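PDB 4XE7: uncharacterized protein from Bacillus thuringiensis serovar kurstaki, which probably polymerises into actin-like filaments that serve as a bacterial cytoskeleton, as other ParM proteins do when they segregate plasmid DNA. Local coordinates for residues A[282-287]-A[330-335]; A[323-328]-A[339-344]; A[175-180]-A[189-194]. One frame throughout, in Å; residues are numbered along the deposited sequence.

Interaction 1 (A[282-287]-A[330-335])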
# COMPACT_ATOMS: atom_id res chain seq x y z
N ASN A 282 37.88 -3.98 -7.77
CA ASN A 282 38.40 -4.96 -6.82
C ASN A 282 39.10 -6.11 -7.54
O ASN A 282 38.61 -6.62 -8.54
CB ASN A 282 37.26 -5.47 -5.94
CG ASN A 282 37.74 -6.32 -4.78
OD1 ASN A 282 38.38 -7.34 -4.97
ND2 ASN A 282 37.41 -5.90 -3.56
N GLU A 283 40.26 -6.52 -7.02
CA GLU A 283 41.10 -7.48 -7.72
C GLU A 283 40.50 -8.90 -7.74
O GLU A 283 40.72 -9.65 -8.68
CB GLU A 283 42.50 -7.50 -7.11
CG GLU A 283 43.31 -6.22 -7.34
CD GLU A 283 43.62 -5.99 -8.81
OE1 GLU A 283 43.80 -6.98 -9.55
OE2 GLU A 283 43.68 -4.81 -9.23
N ILE A 284 39.76 -9.25 -6.70
CA ILE A 284 39.08 -10.54 -6.66
C ILE A 284 38.05 -10.64 -7.80
O ILE A 284 37.96 -11.67 -8.49
CB ILE A 284 38.39 -10.74 -5.30
CG1 ILE A 284 39.43 -10.68 -4.17
CG2 ILE A 284 37.57 -12.05 -5.28
CD1 ILE A 284 38.84 -10.49 -2.78
N LEU A 285 37.30 -9.56 -8.01
CA LEU A 285 36.32 -9.51 -9.08
C LEU A 285 37.00 -9.54 -10.45
O LEU A 285 36.51 -10.18 -11.39
CB LEU A 285 35.44 -8.26 -8.96
CG LEU A 285 34.18 -8.34 -8.09
CD1 LEU A 285 33.23 -9.44 -8.60
CD2 LEU A 285 34.57 -8.58 -6.64
N LYS A 286 38.11 -8.83 -10.57
CA LYS A 286 38.91 -8.89 -11.79
C LYS A 286 39.32 -10.33 -12.09
O LYS A 286 39.25 -10.76 -13.24
CB LYS A 286 40.16 -8.03 -11.66
CG LYS A 286 39.97 -6.54 -11.88
CD LYS A 286 41.34 -5.90 -12.09
CE LYS A 286 41.27 -4.39 -12.13
NZ LYS A 286 41.17 -3.83 -10.76
N SER A 287 39.75 -11.06 -11.07
CA SER A 287 40.21 -12.43 -11.27
C SER A 287 39.09 -13.33 -11.78
O SER A 287 39.30 -14.17 -12.64
CB SER A 287 40.77 -13.02 -9.97
OG SER A 287 42.04 -12.46 -9.65
N GLY A 330 28.81 -12.03 -3.16
CA GLY A 330 29.48 -13.24 -2.73
C GLY A 330 30.21 -12.89 -1.45
O GLY A 330 29.64 -12.23 -0.59
N PRO A 331 31.49 -13.29 -1.33
CA PRO A 331 32.25 -13.05 -0.10
C PRO A 331 32.89 -11.67 -0.03
O PRO A 331 33.55 -11.35 0.97
CB PRO A 331 33.32 -14.12 -0.17
CG PRO A 331 33.59 -14.25 -1.63
CD PRO A 331 32.27 -14.05 -2.32
N VAL A 332 32.73 -10.86 -1.07
CA VAL A 332 33.39 -9.56 -1.11
C VAL A 332 32.45 -8.45 -0.65
O VAL A 332 31.30 -8.38 -1.07
CB VAL A 332 33.91 -9.22 -2.53
CG1 VAL A 332 34.70 -7.89 -2.52
CG2 VAL A 332 34.80 -10.34 -3.02
N LYS A 333 32.96 -7.57 0.22
CA LYS A 333 32.19 -6.41 0.66
C LYS A 333 32.82 -5.12 0.15
O LYS A 333 34.04 -4.97 0.18
CB LYS A 333 32.08 -6.36 2.18
CG LYS A 333 31.01 -7.25 2.79
CD LYS A 333 30.99 -7.07 4.31
CE LYS A 333 29.66 -7.45 4.93
NZ LYS A 333 29.39 -8.91 4.88
N GLU A 334 32.00 -4.19 -0.34
CA GLU A 334 32.47 -2.89 -0.78
C GLU A 334 31.64 -1.78 -0.14
O GLU A 334 30.40 -1.85 -0.08
CB GLU A 334 32.43 -2.77 -2.31
CG GLU A 334 33.56 -3.51 -3.03
CD GLU A 334 34.91 -2.78 -2.99
OE1 GLU A 334 34.96 -1.61 -2.56
OE2 GLU A 334 35.92 -3.40 -3.39
N ASN A 335 32.33 -0.77 0.35
CA ASN A 335 31.66 0.44 0.82
C ASN A 335 31.30 1.31 -0.38
O ASN A 335 32.18 1.83 -1.07
CB ASN A 335 32.55 1.20 1.81
CG ASN A 335 31.81 2.33 2.52
OD1 ASN A 335 30.74 2.77 2.08
ND2 ASN A 335 32.38 2.81 3.62

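Interaction 2 (A[323-328]-A[339-344])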
# COMPACT_ATOMS: atom_id res chain seq x y z
N PRO A 323 24.89 7.48 7.52
CA PRO A 323 24.67 6.15 6.94
C PRO A 323 25.90 5.53 6.29
O PRO A 323 26.78 6.22 5.80
CB PRO A 323 23.58 6.41 5.89
CG PRO A 323 23.80 7.82 5.47
CD PRO A 323 24.23 8.54 6.73
N THR A 324 25.92 4.20 6.26
CA THR A 324 26.92 3.46 5.50
C THR A 324 26.19 2.46 4.62
O THR A 324 25.43 1.65 5.12
CB THR A 324 27.92 2.73 6.42
OG1 THR A 324 28.75 3.69 7.08
CG2 THR A 324 28.81 1.76 5.62
N PHE A 325 26.41 2.53 3.31
CA PHE A 325 25.85 1.53 2.41
C PHE A 325 26.96 0.54 1.99
O PHE A 325 27.88 0.87 1.23
CB PHE A 325 25.19 2.19 1.22
CG PHE A 325 24.10 3.14 1.61
CD1 PHE A 325 22.80 2.69 1.82
CD2 PHE A 325 24.39 4.48 1.82
CE1 PHE A 325 21.81 3.57 2.21
CE2 PHE A 325 23.39 5.37 2.20
CZ PHE A 325 22.10 4.92 2.40
N SER A 326 26.86 -0.66 2.53
CA SER A 326 27.86 -1.69 2.29
C SER A 326 27.23 -2.86 1.57
O SER A 326 26.28 -3.48 2.07
CB SER A 326 28.48 -2.14 3.61
OG SER A 326 29.06 -3.43 3.48
N VAL A 327 27.75 -3.16 0.39
CA VAL A 327 27.22 -4.24 -0.43
C VAL A 327 28.09 -5.47 -0.32
O VAL A 327 29.32 -5.36 -0.36
CB VAL A 327 27.13 -3.79 -1.90
CG1 VAL A 327 26.74 -4.95 -2.80
CG2 VAL A 327 26.15 -2.63 -2.04
N LYS A 328 27.47 -6.64 -0.16
CA LYS A 328 28.22 -7.89 -0.21
C LYS A 328 27.86 -8.61 -1.50
O LYS A 328 26.69 -8.89 -1.75
CB LYS A 328 27.94 -8.77 1.00
CG LYS A 328 28.95 -9.90 1.16
CD LYS A 328 28.66 -10.82 2.35
CE LYS A 328 27.70 -11.95 1.99
NZ LYS A 328 27.63 -13.02 3.04
N ILE A 339 28.57 6.29 -3.79
CA ILE A 339 27.79 6.03 -4.99
C ILE A 339 26.28 6.15 -4.75
O ILE A 339 25.56 6.77 -5.53
CB ILE A 339 28.12 4.63 -5.54
CG1 ILE A 339 29.57 4.60 -6.03
CG2 ILE A 339 27.16 4.23 -6.63
CD1 ILE A 339 30.10 3.20 -6.29
N VAL A 340 25.82 5.58 -3.64
CA VAL A 340 24.40 5.59 -3.32
C VAL A 340 23.98 7.01 -2.93
O VAL A 340 23.00 7.53 -3.46
CB VAL A 340 24.05 4.59 -2.18
CG1 VAL A 340 22.59 4.77 -1.69
CG2 VAL A 340 24.32 3.15 -2.63
N MET A 341 24.72 7.64 -2.02
CA MET A 341 24.38 9.01 -1.57
C MET A 341 24.36 10.00 -2.75
O MET A 341 23.50 10.89 -2.79
CB MET A 341 25.36 9.50 -0.48
CG MET A 341 24.95 10.78 0.23
SD MET A 341 23.30 10.76 0.99
CE MET A 341 23.27 9.21 1.77
N ASP A 342 25.25 9.81 -3.73
CA ASP A 342 25.26 10.65 -4.95
C ASP A 342 23.94 10.60 -5.73
O ASP A 342 23.41 11.63 -6.16
CB ASP A 342 26.38 10.22 -5.91
CG ASP A 342 27.74 10.77 -5.51
OD1 ASP A 342 27.80 11.64 -4.61
OD2 ASP A 342 28.75 10.32 -6.10
N GLY A 343 23.44 9.39 -5.94
CA GLY A 343 22.18 9.20 -6.64
C GLY A 343 21.01 9.67 -5.80
O GLY A 343 20.08 10.28 -6.33
N MET A 344 21.04 9.39 -4.49
CA MET A 344 19.99 9.89 -3.59
C MET A 344 19.87 11.44 -3.61
O MET A 344 18.78 11.99 -3.64
CB MET A 344 20.25 9.44 -2.15
CG MET A 344 20.02 7.98 -1.85
SD MET A 344 20.51 7.59 -0.15
CE MET A 344 19.68 6.02 0.05

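Interaction 3 (A[175-180]-A[189-194])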
# COMPACT_ATOMS: atom_id res chain seq x y z
N HIS A 175 -22.16 -12.07 4.48
CA HIS A 175 -21.25 -12.67 3.51
C HIS A 175 -20.40 -13.74 4.18
O HIS A 175 -19.86 -13.51 5.27
CB HIS A 175 -20.33 -11.61 2.89
CG HIS A 175 -21.00 -10.29 2.67
ND1 HIS A 175 -21.57 -9.94 1.46
CD2 HIS A 175 -21.19 -9.24 3.49
CE1 HIS A 175 -22.09 -8.73 1.55
NE2 HIS A 175 -21.88 -8.28 2.78
N THR A 176 -20.25 -14.90 3.56
CA THR A 176 -19.32 -15.88 4.09
C THR A 176 -18.14 -16.09 3.15
O THR A 176 -18.29 -16.11 1.93
CB THR A 176 -19.99 -17.24 4.35
OG1 THR A 176 -20.34 -17.85 3.10
CG2 THR A 176 -21.24 -17.05 5.21
N VAL A 177 -16.97 -16.23 3.75
CA VAL A 177 -15.77 -16.59 3.02
C VAL A 177 -15.21 -17.88 3.59
O VAL A 177 -14.84 -17.95 4.76
CB VAL A 177 -14.68 -15.49 3.12
CG1 VAL A 177 -13.49 -15.87 2.26
CG2 VAL A 177 -15.25 -14.12 2.72
N GLU A 178 -15.14 -18.91 2.76
CA GLU A 178 -14.60 -20.19 3.21
C GLU A 178 -13.26 -20.44 2.55
O GLU A 178 -13.15 -20.43 1.32
CB GLU A 178 -15.56 -21.33 2.91
CG GLU A 178 -15.02 -22.68 3.36
CD GLU A 178 -15.91 -23.84 2.97
OE1 GLU A 178 -17.02 -23.61 2.44
OE2 GLU A 178 -15.47 -24.99 3.18
N PHE A 179 -12.23 -20.65 3.36
CA PHE A 179 -10.91 -20.94 2.85
C PHE A 179 -10.81 -22.44 2.49
O PHE A 179 -11.09 -23.30 3.33
CB PHE A 179 -9.82 -20.56 3.86
CG PHE A 179 -9.73 -19.07 4.15
CD1 PHE A 179 -10.39 -18.51 5.24
CD2 PHE A 179 -8.96 -18.23 3.35
CE1 PHE A 179 -10.29 -17.14 5.52
CE2 PHE A 179 -8.85 -16.87 3.62
CZ PHE A 179 -9.51 -16.32 4.72
N LEU A 180 -10.43 -22.74 1.26
CA LEU A 180 -10.40 -24.11 0.77
C LEU A 180 -8.96 -24.65 0.73
O LEU A 180 -8.73 -25.84 0.50
CB LEU A 180 -11.03 -24.18 -0.62
CG LEU A 180 -12.51 -23.80 -0.65
CD1 LEU A 180 -13.02 -23.72 -2.07
CD2 LEU A 180 -13.33 -24.79 0.14
N ILE A 189 -15.44 -17.73 7.49
CA ILE A 189 -15.66 -16.48 8.22
C ILE A 189 -17.00 -15.85 7.85
O ILE A 189 -17.31 -15.65 6.68
CB ILE A 189 -14.50 -15.47 7.98
CG1 ILE A 189 -13.28 -15.82 8.85
CG2 ILE A 189 -14.91 -14.09 8.44
CD1 ILE A 189 -12.49 -17.00 8.41
N LYS A 190 -17.80 -15.56 8.86
CA LYS A 190 -19.09 -14.92 8.64
C LYS A 190 -18.99 -13.41 8.86
O LYS A 190 -18.70 -12.95 9.96
CB LYS A 190 -20.14 -15.54 9.56
CG LYS A 190 -21.51 -14.95 9.44
CD LYS A 190 -22.51 -15.76 10.26
CE LYS A 190 -23.76 -14.96 10.57
NZ LYS A 190 -24.75 -15.80 11.30
N ILE A 191 -19.26 -12.66 7.80
CA ILE A 191 -19.09 -11.21 7.81
C ILE A 191 -20.44 -10.53 7.74
O ILE A 191 -21.20 -10.75 6.80
CB ILE A 191 -18.22 -10.73 6.62
CG1 ILE A 191 -16.79 -11.27 6.74
CG2 ILE A 191 -18.26 -9.19 6.47
CD1 ILE A 191 -16.00 -11.24 5.42
N THR A 192 -20.72 -9.69 8.72
CA THR A 192 -21.94 -8.91 8.68
C THR A 192 -21.61 -7.43 8.60
O THR A 192 -20.90 -6.89 9.44
CB THR A 192 -22.82 -9.19 9.90
OG1 THR A 192 -23.02 -10.60 10.02
CG2 THR A 192 -24.17 -8.49 9.76
N ILE A 193 -22.14 -6.77 7.58
CA ILE A 193 -21.98 -5.34 7.44
C ILE A 193 -23.34 -4.69 7.63
O ILE A 193 -24.25 -4.93 6.84
CB ILE A 193 -21.40 -4.97 6.06
CG1 ILE A 193 -20.12 -5.78 5.79
CG2 ILE A 193 -21.16 -3.47 5.98
CD1 ILE A 193 -19.57 -5.60 4.38
N ASN A 194 -23.46 -3.88 8.68
CA ASN A 194 -24.72 -3.25 9.05
C ASN A 194 -24.76 -1.75 8.77
O ASN A 194 -25.82 -1.15 8.64
CB ASN A 194 -25.00 -3.48 10.53
CG ASN A 194 -25.13 -4.95 10.86
OD1 ASN A 194 -25.93 -5.66 10.25
ND2 ASN A 194 -24.31 -5.42 11.80

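Interaction 1 (A[282-287]-A[330-335])
The carboxamide of N282 is gripped at both ends. Its ND2 gives a hydrogen bond of 2.9 Å to E334 OE2, and its OD1 accepts one of 2.9 Å from the backbone N of I284. The first bond is almost straight, with 175° at the hydrogen, and the acceptor lies practically in the amide plane. E334 OE2 is met on its anti side, slightly out of the carboxylate plane, and the two flat groups stand nearly perpendicular, at 89°. With CG anti to the backbone N (chi1 -171°), the amide of N282 can fold back over the first turn of its helix and still face the strand. Two bonds at opposite ends of one rigid group fix its rotation and settle which end is oxygen and which nitrogen. E334 gets there with a chain bent at chi2, which swings the carboxylate across to the helix start.

Beside this polar link the side chain of V332 forms the apolar half of the contact, its branches dividing the work. CG1 lies against the amide, 3.5 Å from N282 ND2, whereas CG2 rests against two residues of the first helical turn, 4.0 Å from I284 CG2 and 4.0 Å from L285 CD2. F279, at the end of helix 265-279, touches L285, V332 and E334 and so backs the junction. Within the helix, away from the strand, K286 NZ makes a salt bridge with E283 OE2, approaching from above the carboxylate plane. The charge on E334 may polarise the N282 amide and strengthen its hold on I284 N. The whole is a surface junction between a short helix and the second strand of a two-stranded antiparallel sheet, with N282 as a classic asparagine N-cap.

Interaction 2 (A[323-328]-A[339-344])
Two methionines reach the ring of F325 by different routes, one folded and one stretched. M341 starts with CG anti to its backbone N (chi1 -169°) and then bends at chi2 and chi3, which curls its methyl toward the loop that leads into strand 326-329. M344 runs extended beyond CG, with chi2 at 175°, and points back at the incoming F325 side chain, the two approaching from opposite directions. V340 needs no such reach: its CG1 sits over one face of the F325 ring, 3.8 Å from the centroid and only 5° off the normal, a well-centred CH-pi contact.

The methyl of M341 takes the edge instead. Its CE lies near the ring plane, 3.9 Å from F325 CE2, and also touches P323 CG at 4.0 Å, bridging the proline and phenylalanine. M344 approaches obliquely, its CE 3.5 Å from F325 CZ and its sulfur 4.9 Å from the ring centroid, a Met-aromatic contact. E311 of helix 300-317 also touches F325 and P323, so the loop is held between that helix and helix 337-362.

A directional link to the start of helix 337-362 comes from the backbone, where F325 N hydrogen-bonds to T337 OG1. The side chains that meet here are carbon and sulfur alone, which implies that between them dispersion and the exclusion of water do the holding.

Interaction 3 (A[175-180]-A[189-194])
H175 and I191 open a regular antiparallel beta hairpin, formed by strands 173-179 and 188-200 within the large mixed sheet. The local axes run 4.7 Å apart at 155°. H175 with I191 and V177 with I189 are hydrogen-bonded pairs, while T176 with K190 between them is a non-hydrogen-bonded one. Each outer pair exchanges two backbone bonds; the shortest is that from I191 N to H175 O, 2.7 Å. Between them T176 CA makes a CA-H...O contact of 3.3 Å with I189 O.

The two faces differ sharply. On the one bearing H175, V177, I189 and I191 the side chains are buried and close-packed beneath helix 123-140, with A135 against V177, A138 against I189 and M134 against I191. Here V177 CG2 meets I191 CD1 at 4.0 Å. Neighbouring I193 sends its CD1 to within 3.9 Å of H175 NE2, the two side chains crossing at about a right angle. Both ring nitrogens are also engaged elsewhere, ND1 with S79 OG and NE2 with L171 O, so this buried histidine is held by polar bonds and by hydrocarbon together.

T176 and K190 belong to the other face, which is partly exposed, and their side chains do little across the pair. The lysine runs out fully extended, its NZ making long, weak ion pairs with E145 and E174. Strand 73-79 continues the sheet beyond T176, so the looseness concerns the face rather than the strand edges.

Toward the hairpin turn the packed side is finished by F179 and I189. With its chi2 turned to 74°, the isoleucine carries its terminal methyl to the rim of the aromatic ring: CD1 lies in the ring plane, 3.6 Å from F179 CE1.

In the fold
Interactions 1 and 2 are neighbours, their centres 16 Å apart, and they share the small antiparallel sheet of strands 326-329 and 332-335. Their segments alternate along the chain, and a probable hydrogen bond of 2.9 Å from E334 N to V327 O joins them directly. One thus attaches a short helix to the second strand, while the other secures the approach to the first strand against helix 337-362. Interaction 3 lies on the opposite side of the chain's centre, in the eight-stranded sheet, with centres 55 Å from interaction 1 and 47 Å from interaction 2. Its nearest atoms are about 37 Å from interaction 2, so it is not in direct contact with either. The structure is the apo form.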